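Local coordinates for acyl-[acyl-carrier-protein]--UDP-N-acetylglucosamine O-acyltransferase (PDB 1J2Z), which catalyses transfer of a (3R)-hydroxyacyl chain from acyl carrier protein to UDP-N-acetylglucosamine, the first step of lipid A biosynthesis, at residues G126-A132 with I143-I149; K33-K39 with T50-T56. One frame throughout, in Å; residues are numbered along the deposited sequence.

Contact 1: G126-A132 with I143-I149; sequences GSHCILA and IGDYVNI
The H128 and Y146 rings run next to each other in the same sense on the outer side of the corner, their planes only 10° apart but displaced, so that little of one covers the other. H128 CB sits over the Y146 face, 3.8 Å from the ring centroid, in a CH-pi contact, while Y146 OH lies over one face of the imidazole, toward its rim. With CG beside the backbone N in both residues (chi1 -58° and -56°), the two rings leave the corner in the same direction. R197 and L201 of helix 195-201 also pack on Y146.

Polar contacts grip the turn before the strands. D145 OD1 accepts S127 N at 2.8 Å, from above the carboxylate plane, and a water bridges OD1 to S127 OG, which is itself bonded to D109 N one coil earlier. S127 O receives Y146 N. Next, V147 O accepts twice, from I130 N at 2.9 Å and from N148 ND2, which stands above the carbonyl plane; a second water ties ND2 to H128 O.

Parallel strand pairing continues through I149 N to I130 O at 2.9 Å and A132 N to I149 O at 3.0 Å. On the interior face L131 CD2 meets I149 CD1 at 3.5 Å, with L137 against L131. I130 CB lies against the N148 amide on the other face. Equivalent residues of successive coils stacked in parallel register, with short strands joined by corners, are the mark of the left-handed beta-helix of hexapeptide-repeat acyltransferases.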
ATOM      1  N   GLY A 126     -11.859  -3.559  18.578  1.00 21.36           N
ATOM      2  CA  GLY A 126     -12.793  -2.995  19.538  1.00 24.84           C
ATOM      3  C   GLY A 126     -13.430  -1.688  19.097  1.00 23.13           C
ATOM      4  O   GLY A 126     -13.917  -1.570  17.969  1.00 20.03           O
ATOM      5  N   SER A 127     -13.427  -0.702  19.990  1.00 20.54           N
ATOM      6  CA  SER A 127     -14.023   0.601  19.708  1.00 19.36           C
ATOM      7  C   SER A 127     -13.034   1.753  19.905  1.00 18.88           C
ATOM      8  O   SER A 127     -12.018   1.599  20.575  1.00 20.12           O
ATOM      9  CB  SER A 127     -15.242   0.816  20.611  1.00 20.96           C
ATOM     10  OG  SER A 127     -16.253  -0.148  20.357  1.00 20.78           O
ATOM     11  N   HIS A 128     -13.350   2.904  19.315  1.00 20.12           N
ATOM     12  CA  HIS A 128     -12.511   4.099  19.420  1.00 23.82           C
ATOM     13  C   HIS A 128     -11.104   3.905  18.869  1.00 23.73           C
ATOM     14  O   HIS A 128     -10.165   4.551  19.322  1.00 18.42           O
ATOM     15  CB  HIS A 128     -12.424   4.553  20.882  1.00 21.27           C
ATOM     16  CG  HIS A 128     -13.755   4.851  21.497  1.00 25.41           C
ATOM     17  ND1 HIS A 128     -14.492   5.969  21.172  1.00 28.93           N
ATOM     18  CD2 HIS A 128     -14.505   4.147  22.377  1.00 26.86           C
ATOM     19  CE1 HIS A 128     -15.640   5.941  21.823  1.00 28.25           C
ATOM     20  NE2 HIS A 128     -15.673   4.846  22.560  1.00 31.97           N
ATOM     21  N   CYS A 129     -10.957   3.018  17.891  1.00 24.51           N
ATOM     22  CA  CYS A 129      -9.649   2.762  17.296  1.00 16.30           C
ATOM     23  C   CYS A 129      -9.444   3.542  16.008  1.00 22.69           C
ATOM     24  O   CYS A 129     -10.402   3.973  15.363  1.00 18.19           O
ATOM     25  CB  CYS A 129      -9.482   1.273  16.986  1.00 21.35           C
ATOM     26  SG  CYS A 129      -9.351   0.198  18.429  1.00 19.12           S
ATOM     27  N   ILE A 130      -8.182   3.712  15.634  1.00 20.88           N
ATOM     28  CA  ILE A 130      -7.846   4.403  14.405  1.00 25.33           C
ATOM     29  C   ILE A 130      -6.729   3.647  13.693  1.00 25.00           C
ATOM     30  O   ILE A 130      -5.644   3.461  14.246  1.00 24.95           O
ATOM     31  CB  ILE A 130      -7.382   5.854  14.670  1.00 25.91           C
ATOM     32  CG1 ILE A 130      -8.542   6.683  15.225  1.00 22.67           C
ATOM     33  CG2 ILE A 130      -6.868   6.476  13.379  1.00 28.19           C
ATOM     34  CD1 ILE A 130      -8.143   8.090  15.635  1.00 26.56           C
ATOM     35  N   LEU A 131      -7.015   3.183  12.481  1.00 20.89           N
ATOM     36  CA  LEU A 131      -6.023   2.476  11.682  1.00 19.06           C
ATOM     37  C   LEU A 131      -5.763   3.372  10.481  1.00 21.58           C
ATOM     38  O   LEU A 131      -6.666   3.610   9.676  1.00 20.60           O
ATOM     39  CB  LEU A 131      -6.546   1.109  11.213  1.00 18.69           C
ATOM     40  CG  LEU A 131      -7.136   0.105  12.216  1.00 29.11           C
ATOM     41  CD1 LEU A 131      -7.092  -1.294  11.606  1.00 18.07           C
ATOM     42  CD2 LEU A 131      -6.358   0.114  13.506  1.00 26.30           C
ATOM     43  N   ALA A 132      -4.537   3.878  10.377  1.00 22.61           N
ATOM     44  CA  ALA A 132      -4.146   4.772   9.286  1.00 19.89           C
ATOM     45  C   ALA A 132      -3.975   4.082   7.937  1.00 24.04           C
ATOM     46  O   ALA A 132      -4.047   2.856   7.838  1.00 21.83           O
ATOM     47  CB  ALA A 132      -2.856   5.502   9.651  1.00 20.25           C
ATOM     48  N   ILE A 143      -7.469  -6.567  18.647  1.00 24.20           N
ATOM     49  CA  ILE A 143      -7.121  -5.183  18.945  1.00 21.90           C
ATOM     50  C   ILE A 143      -8.116  -4.615  19.957  1.00 22.43           C
ATOM     51  O   ILE A 143      -9.321  -4.627  19.718  1.00 22.44           O
ATOM     52  CB  ILE A 143      -7.144  -4.340  17.648  1.00 25.34           C
ATOM     53  CG1 ILE A 143      -6.052  -4.846  16.699  1.00 23.97           C
ATOM     54  CG2 ILE A 143      -6.952  -2.860  17.965  1.00 21.32           C
ATOM     55  CD1 ILE A 143      -6.029  -4.165  15.351  1.00 27.55           C
ATOM     56  N   GLY A 144      -7.601  -4.121  21.081  1.00 23.69           N
ATOM     57  CA  GLY A 144      -8.460  -3.574  22.120  1.00 27.97           C
ATOM     58  C   GLY A 144      -9.004  -2.194  21.806  1.00 26.82           C
ATOM     59  O   GLY A 144      -8.818  -1.684  20.700  1.00 23.57           O
ATOM     60  N   ASP A 145      -9.688  -1.587  22.772  1.00 23.42           N
ATOM     61  CA  ASP A 145     -10.250  -0.255  22.567  1.00 24.60           C
ATOM     62  C   ASP A 145      -9.164   0.812  22.611  1.00 20.49           C
ATOM     63  O   ASP A 145      -8.090   0.604  23.181  1.00 23.48           O
ATOM     64  CB  ASP A 145     -11.305   0.068  23.633  1.00 21.81           C
ATOM     65  CG  ASP A 145     -12.469  -0.903  23.624  1.00 26.64           C
ATOM     66  OD1 ASP A 145     -12.770  -1.479  22.555  1.00 22.77           O
ATOM     67  OD2 ASP A 145     -13.095  -1.081  24.690  1.00 27.98           O
ATOM     68  N   TYR A 146      -9.451   1.955  22.000  1.00 25.49           N
ATOM     69  CA  TYR A 146      -8.525   3.085  21.975  1.00 23.50           C
ATOM     70  C   TYR A 146      -7.122   2.765  21.474  1.00 26.07           C
ATOM     71  O   TYR A 146      -6.130   3.185  22.071  1.00 23.05           O
ATOM     72  CB  TYR A 146      -8.425   3.719  23.367  1.00 27.04           C
ATOM     73  CG  TYR A 146      -9.755   4.161  23.925  1.00 25.29           C
ATOM     74  CD1 TYR A 146     -10.536   3.290  24.681  1.00 29.96           C
ATOM     75  CD2 TYR A 146     -10.254   5.436  23.662  1.00 26.64           C
ATOM     76  CE1 TYR A 146     -11.786   3.676  25.161  1.00 30.56           C
ATOM     77  CE2 TYR A 146     -11.503   5.831  24.137  1.00 30.48           C
ATOM     78  CZ  TYR A 146     -12.263   4.944  24.885  1.00 29.95           C
ATOM     79  OH  TYR A 146     -13.501   5.322  25.350  1.00 37.11           O
ATOM     80  N   VAL A 147      -7.038   2.024  20.376  1.00 25.16           N
ATOM     81  CA  VAL A 147      -5.743   1.698  19.802  1.00 22.44           C
ATOM     82  C   VAL A 147      -5.543   2.483  18.512  1.00 23.30           C
ATOM     83  O   VAL A 147      -6.453   2.582  17.680  1.00 18.17           O
ATOM     84  CB  VAL A 147      -5.624   0.187  19.494  1.00 24.15           C
ATOM     85  CG1 VAL A 147      -4.347  -0.094  18.692  1.00 17.02           C
ATOM     86  CG2 VAL A 147      -5.605  -0.603  20.792  1.00 20.51           C
ATOM     87  N   ASN A 148      -4.358   3.066  18.366  1.00 21.58           N
ATOM     88  CA  ASN A 148      -4.019   3.811  17.161  1.00 26.44           C
ATOM     89  C   ASN A 148      -2.871   3.095  16.472  1.00 25.82           C
ATOM     90  O   ASN A 148      -1.872   2.767  17.108  1.00 23.19           O
ATOM     91  CB  ASN A 148      -3.594   5.246  17.491  1.00 34.41           C
ATOM     92  CG  ASN A 148      -4.768   6.136  17.848  1.00 39.04           C
ATOM     93  OD1 ASN A 148      -4.653   7.358  17.849  1.00 46.88           O
ATOM     94  ND2 ASN A 148      -5.900   5.525  18.161  1.00 49.35           N
ATOM     95  N   ILE A 149      -3.024   2.830  15.181  1.00 21.22           N
ATOM     96  CA  ILE A 149      -1.975   2.165  14.429  1.00 18.73           C
ATOM     97  C   ILE A 149      -1.606   3.056  13.247  1.00 22.16           C
ATOM     98  O   ILE A 149      -2.450   3.356  12.399  1.00 20.41           O
ATOM     99  CB  ILE A 149      -2.431   0.785  13.910  1.00 23.71           C
ATOM    100  CG1 ILE A 149      -2.963  -0.061  15.072  1.00 25.39           C
ATOM    101  CG2 ILE A 149      -1.257   0.079  13.231  1.00 18.31           C
ATOM    102  CD1 ILE A 149      -3.430  -1.449  14.670  1.00 29.82           C
TER
HETATM  103  O   HOH W   1     -15.334  -2.440  22.468  1.00 31.00           O
HETATM  104  O   HOH W   2      -8.224   6.504  19.299  1.00 37.42           O

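Contact 2: K33-K39 with T50-T56; sequences KLDEGVK and TFVGKNT
D35 and K54 form the salt bridge of this corner, K54 NZ meeting D35 OD1 at 3.0 Å on the syn side of the carboxylate, 30° out of its plane. The lysine chain runs extended across the acid and bends at its last torsion (chi4 70°), which turns the ammonium back to OD1. D35 OD1 also lies at the edge of the F51 ring, near its plane, 3.9 Å from F51 CZ. K33 CB touches F51 CD1, the two side chains crossing at about a right angle.

Inside the coil, V52 is met from two directions: L34 CD2 lies alongside V52 CB at 3.7 Å, and V38 CG2 comes crosswise to V52 CG1.

The next shell holds the acid in place. D35 CG stands anti to the backbone N (chi1 -152°), and D35 OD2 accepts E36 N at 2.7 Å while OD1 takes a water that also binds K54 N. The carboxylate is thus tied on both oxygens, which probably favours its charged form.

The backbone scaffold that carries these side chains pairs in parallel: K33 N to T50 O, V52 N to K33 O and D35 N to V52 O, the last at 2.9 Å. Type II turns from D35 to V38 and from G53 to T56 stack on each other through N55 N to E36 O, with a water joining G37 O and N55 OD1. K39 N to T56 O at 2.9 Å carries the pairing onto the next side; beyond, T56 OG1 bonds to G83 O and N86 N of the following coil. Two stacked turns linking short parallel strands form a corner of the left-handed beta-helix.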
ATOM      1  N   LYS A  33     -26.804  -7.134   5.923  1.00 18.94           N
ATOM      2  CA  LYS A  33     -27.761  -6.464   6.788  1.00 18.85           C
ATOM      3  C   LYS A  33     -27.204  -5.080   7.085  1.00 19.93           C
ATOM      4  O   LYS A  33     -26.044  -4.942   7.473  1.00 20.65           O
ATOM      5  CB  LYS A  33     -27.943  -7.233   8.095  1.00 21.19           C
ATOM      6  CG  LYS A  33     -28.459  -8.648   7.906  1.00 22.99           C
ATOM      7  CD  LYS A  33     -28.477  -9.399   9.218  1.00 20.17           C
ATOM      8  CE  LYS A  33     -28.943 -10.823   9.003  1.00 28.44           C
ATOM      9  NZ  LYS A  33     -28.182 -11.498   7.913  1.00 28.25           N
ATOM     10  N   LEU A  34     -28.020  -4.055   6.879  1.00 21.11           N
ATOM     11  CA  LEU A  34     -27.597  -2.687   7.139  1.00 20.64           C
ATOM     12  C   LEU A  34     -28.549  -2.081   8.160  1.00 21.27           C
ATOM     13  O   LEU A  34     -29.740  -1.917   7.893  1.00 22.27           O
ATOM     14  CB  LEU A  34     -27.624  -1.864   5.846  1.00 21.32           C
ATOM     15  CG  LEU A  34     -26.817  -2.398   4.654  1.00 21.97           C
ATOM     16  CD1 LEU A  34     -26.990  -1.460   3.469  1.00 20.17           C
ATOM     17  CD2 LEU A  34     -25.343  -2.515   5.030  1.00 17.07           C
ATOM     18  N   ASP A  35     -28.023  -1.759   9.333  1.00 22.38           N
ATOM     19  CA  ASP A  35     -28.837  -1.185  10.392  1.00 17.03           C
ATOM     20  C   ASP A  35     -29.143   0.278  10.089  1.00 22.72           C
ATOM     21  O   ASP A  35     -28.636   0.853   9.120  1.00 18.82           O
ATOM     22  CB  ASP A  35     -28.116  -1.318  11.740  1.00 20.24           C
ATOM     23  CG  ASP A  35     -29.084  -1.390  12.929  1.00 24.83           C
ATOM     24  OD1 ASP A  35     -28.628  -1.685  14.052  1.00 22.83           O
ATOM     25  OD2 ASP A  35     -30.295  -1.150  12.743  1.00 19.33           O
ATOM     26  N   GLU A  36     -29.983   0.868  10.928  1.00 22.52           N
ATOM     27  CA  GLU A  36     -30.409   2.251  10.785  1.00 23.26           C
ATOM     28  C   GLU A  36     -29.317   3.302  10.606  1.00 20.74           C
ATOM     29  O   GLU A  36     -28.281   3.272  11.276  1.00 22.07           O
ATOM     30  CB  GLU A  36     -31.274   2.641  11.988  1.00 24.58           C
ATOM     31  CG  GLU A  36     -31.666   4.108  12.029  1.00 37.26           C
ATOM     32  CD  GLU A  36     -32.601   4.429  13.189  1.00 48.10           C
ATOM     33  OE1 GLU A  36     -32.211   4.212  14.358  1.00 47.15           O
ATOM     34  OE2 GLU A  36     -33.731   4.894  12.929  1.00 48.35           O
ATOM     35  N   GLY A  37     -29.568   4.234   9.690  1.00 15.67           N
ATOM     36  CA  GLY A  37     -28.643   5.327   9.458  1.00 21.05           C
ATOM     37  C   GLY A  37     -27.350   5.024   8.726  1.00 25.53           C
ATOM     38  O   GLY A  37     -26.504   5.909   8.603  1.00 22.45           O
ATOM     39  N   VAL A  38     -27.178   3.794   8.252  1.00 20.55           N
ATOM     40  CA  VAL A  38     -25.957   3.450   7.527  1.00 20.29           C
ATOM     41  C   VAL A  38     -25.863   4.248   6.233  1.00 20.15           C
ATOM     42  O   VAL A  38     -26.856   4.413   5.525  1.00 24.02           O
ATOM     43  CB  VAL A  38     -25.904   1.947   7.166  1.00 24.16           C
ATOM     44  CG1 VAL A  38     -24.874   1.706   6.047  1.00 19.06           C
ATOM     45  CG2 VAL A  38     -25.537   1.131   8.398  1.00 22.95           C
ATOM     46  N   LYS A  39     -24.667   4.746   5.932  1.00 17.50           N
ATOM     47  CA  LYS A  39     -24.460   5.499   4.703  1.00 21.06           C
ATOM     48  C   LYS A  39     -23.365   4.887   3.837  1.00 17.84           C
ATOM     49  O   LYS A  39     -22.199   4.838   4.224  1.00 18.57           O
ATOM     50  CB  LYS A  39     -24.106   6.964   4.993  1.00 19.04           C
ATOM     51  CG  LYS A  39     -23.841   7.758   3.716  1.00 22.41           C
ATOM     52  CD  LYS A  39     -23.566   9.238   3.976  1.00 29.45           C
ATOM     53  CE  LYS A  39     -23.335   9.978   2.664  1.00 31.06           C
ATOM     54  NZ  LYS A  39     -23.227  11.449   2.857  1.00 42.62           N
ATOM     55  N   THR A  50     -22.623 -10.366   6.148  1.00 23.09           N
ATOM     56  CA  THR A  50     -22.118  -9.144   6.740  1.00 20.98           C
ATOM     57  C   THR A  50     -23.177  -8.246   7.368  1.00 20.59           C
ATOM     58  O   THR A  50     -24.208  -7.954   6.758  1.00 21.37           O
ATOM     59  CB  THR A  50     -21.370  -8.336   5.665  1.00 26.50           C
ATOM     60  OG1 THR A  50     -20.426  -9.192   5.004  1.00 25.66           O
ATOM     61  CG2 THR A  50     -20.643  -7.155   6.285  1.00 26.33           C
ATOM     62  N   PHE A  51     -22.903  -7.810   8.594  1.00 15.82           N
ATOM     63  CA  PHE A  51     -23.795  -6.918   9.320  1.00 15.95           C
ATOM     64  C   PHE A  51     -23.049  -5.601   9.512  1.00 17.25           C
ATOM     65  O   PHE A  51     -21.890  -5.597   9.940  1.00 18.14           O
ATOM     66  CB  PHE A  51     -24.147  -7.495  10.698  1.00 19.43           C
ATOM     67  CG  PHE A  51     -24.991  -6.575  11.539  1.00 22.42           C
ATOM     68  CD1 PHE A  51     -26.374  -6.538  11.387  1.00 19.18           C
ATOM     69  CD2 PHE A  51     -24.397  -5.709  12.455  1.00 24.66           C
ATOM     70  CE1 PHE A  51     -27.153  -5.651  12.131  1.00 24.24           C
ATOM     71  CE2 PHE A  51     -25.169  -4.815  13.205  1.00 28.55           C
ATOM     72  CZ  PHE A  51     -26.550  -4.789  13.041  1.00 23.04           C
ATOM     73  N   VAL A  52     -23.712  -4.494   9.188  1.00 18.76           N
ATOM     74  CA  VAL A  52     -23.131  -3.160   9.329  1.00 17.65           C
ATOM     75  C   VAL A  52     -24.014  -2.359  10.295  1.00 19.58           C
ATOM     76  O   VAL A  52     -25.175  -2.059   9.991  1.00 18.36           O
ATOM     77  CB  VAL A  52     -23.059  -2.441   7.962  1.00 15.47           C
ATOM     78  CG1 VAL A  52     -22.510  -1.034   8.140  1.00 18.12           C
ATOM     79  CG2 VAL A  52     -22.155  -3.223   7.009  1.00 20.84           C
ATOM     80  N   GLY A  53     -23.446  -2.028  11.456  1.00 22.35           N
ATOM     81  CA  GLY A  53     -24.160  -1.306  12.500  1.00 20.04           C
ATOM     82  C   GLY A  53     -24.625   0.114  12.228  1.00 22.29           C
ATOM     83  O   GLY A  53     -24.150   0.780  11.308  1.00 17.97           O
ATOM     84  N   LYS A  54     -25.552   0.574  13.068  1.00 23.21           N
ATOM     85  CA  LYS A  54     -26.144   1.904  12.957  1.00 23.18           C
ATOM     86  C   LYS A  54     -25.167   3.047  12.738  1.00 21.24           C
ATOM     87  O   LYS A  54     -24.139   3.148  13.413  1.00 22.58           O
ATOM     88  CB  LYS A  54     -26.981   2.237  14.206  1.00 25.68           C
ATOM     89  CG  LYS A  54     -28.152   1.298  14.493  1.00 28.61           C
ATOM     90  CD  LYS A  54     -28.974   1.807  15.689  1.00 34.69           C
ATOM     91  CE  LYS A  54     -30.177   0.913  15.988  1.00 35.95           C
ATOM     92  NZ  LYS A  54     -29.777  -0.413  16.537  1.00 39.86           N
ATOM     93  N   ASN A  55     -25.522   3.906  11.789  1.00 17.21           N
ATOM     94  CA  ASN A  55     -24.767   5.102  11.457  1.00 19.58           C
ATOM     95  C   ASN A  55     -23.362   4.912  10.900  1.00 22.85           C
ATOM     96  O   ASN A  55     -22.615   5.879  10.760  1.00 23.11           O
ATOM     97  CB  ASN A  55     -24.719   6.022  12.678  1.00 25.25           C
ATOM     98  CG  ASN A  55     -26.104   6.405  13.163  1.00 26.78           C
ATOM     99  OD1 ASN A  55     -26.902   6.958  12.411  1.00 33.18           O
ATOM    100  ND2 ASN A  55     -26.396   6.108  14.422  1.00 30.61           N
ATOM    101  N   THR A  56     -22.985   3.683  10.577  1.00 20.94           N
ATOM    102  CA  THR A  56     -21.655   3.491  10.016  1.00 18.70           C
ATOM    103  C   THR A  56     -21.651   4.030   8.588  1.00 20.33           C
ATOM    104  O   THR A  56     -22.638   3.891   7.862  1.00 21.17           O
ATOM    105  CB  THR A  56     -21.249   2.008  10.051  1.00 18.93           C
ATOM    106  OG1 THR A  56     -20.860   1.673  11.388  1.00 16.91           O
ATOM    107  CG2 THR A  56     -20.087   1.732   9.099  1.00 15.19           C
TER
HETATM  108  O   HOH W   3     -26.231  -1.421  15.262  1.00 27.09           O
HETATM  109  O   HOH W   4     -26.572   8.531   9.852  1.00 47.22           O

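Overall arrangement
Contacts 1 and 2 are corresponding pieces of one prism: each runs from the sheet containing strands 33-34, 49-52 and 142-143, round a corner, to the sheet containing 39-40, 130-131 and 148-149. Contact 2 closes in the chain before contact 1 opens. Their centres are 20 Å apart and their nearest atoms about 10 Å, with no touch, so intervening coils join them. The centre of contact 1 is about 6 Å from the centre of the chain, that of contact 2 about 18 Å. The A132 side chain of contact 1 is about 6 Å from a bound octyl thioglucoside. The side chains of T50 in contact 2 and H121, a substrate-binding residue by similarity, are about 12 Å apart.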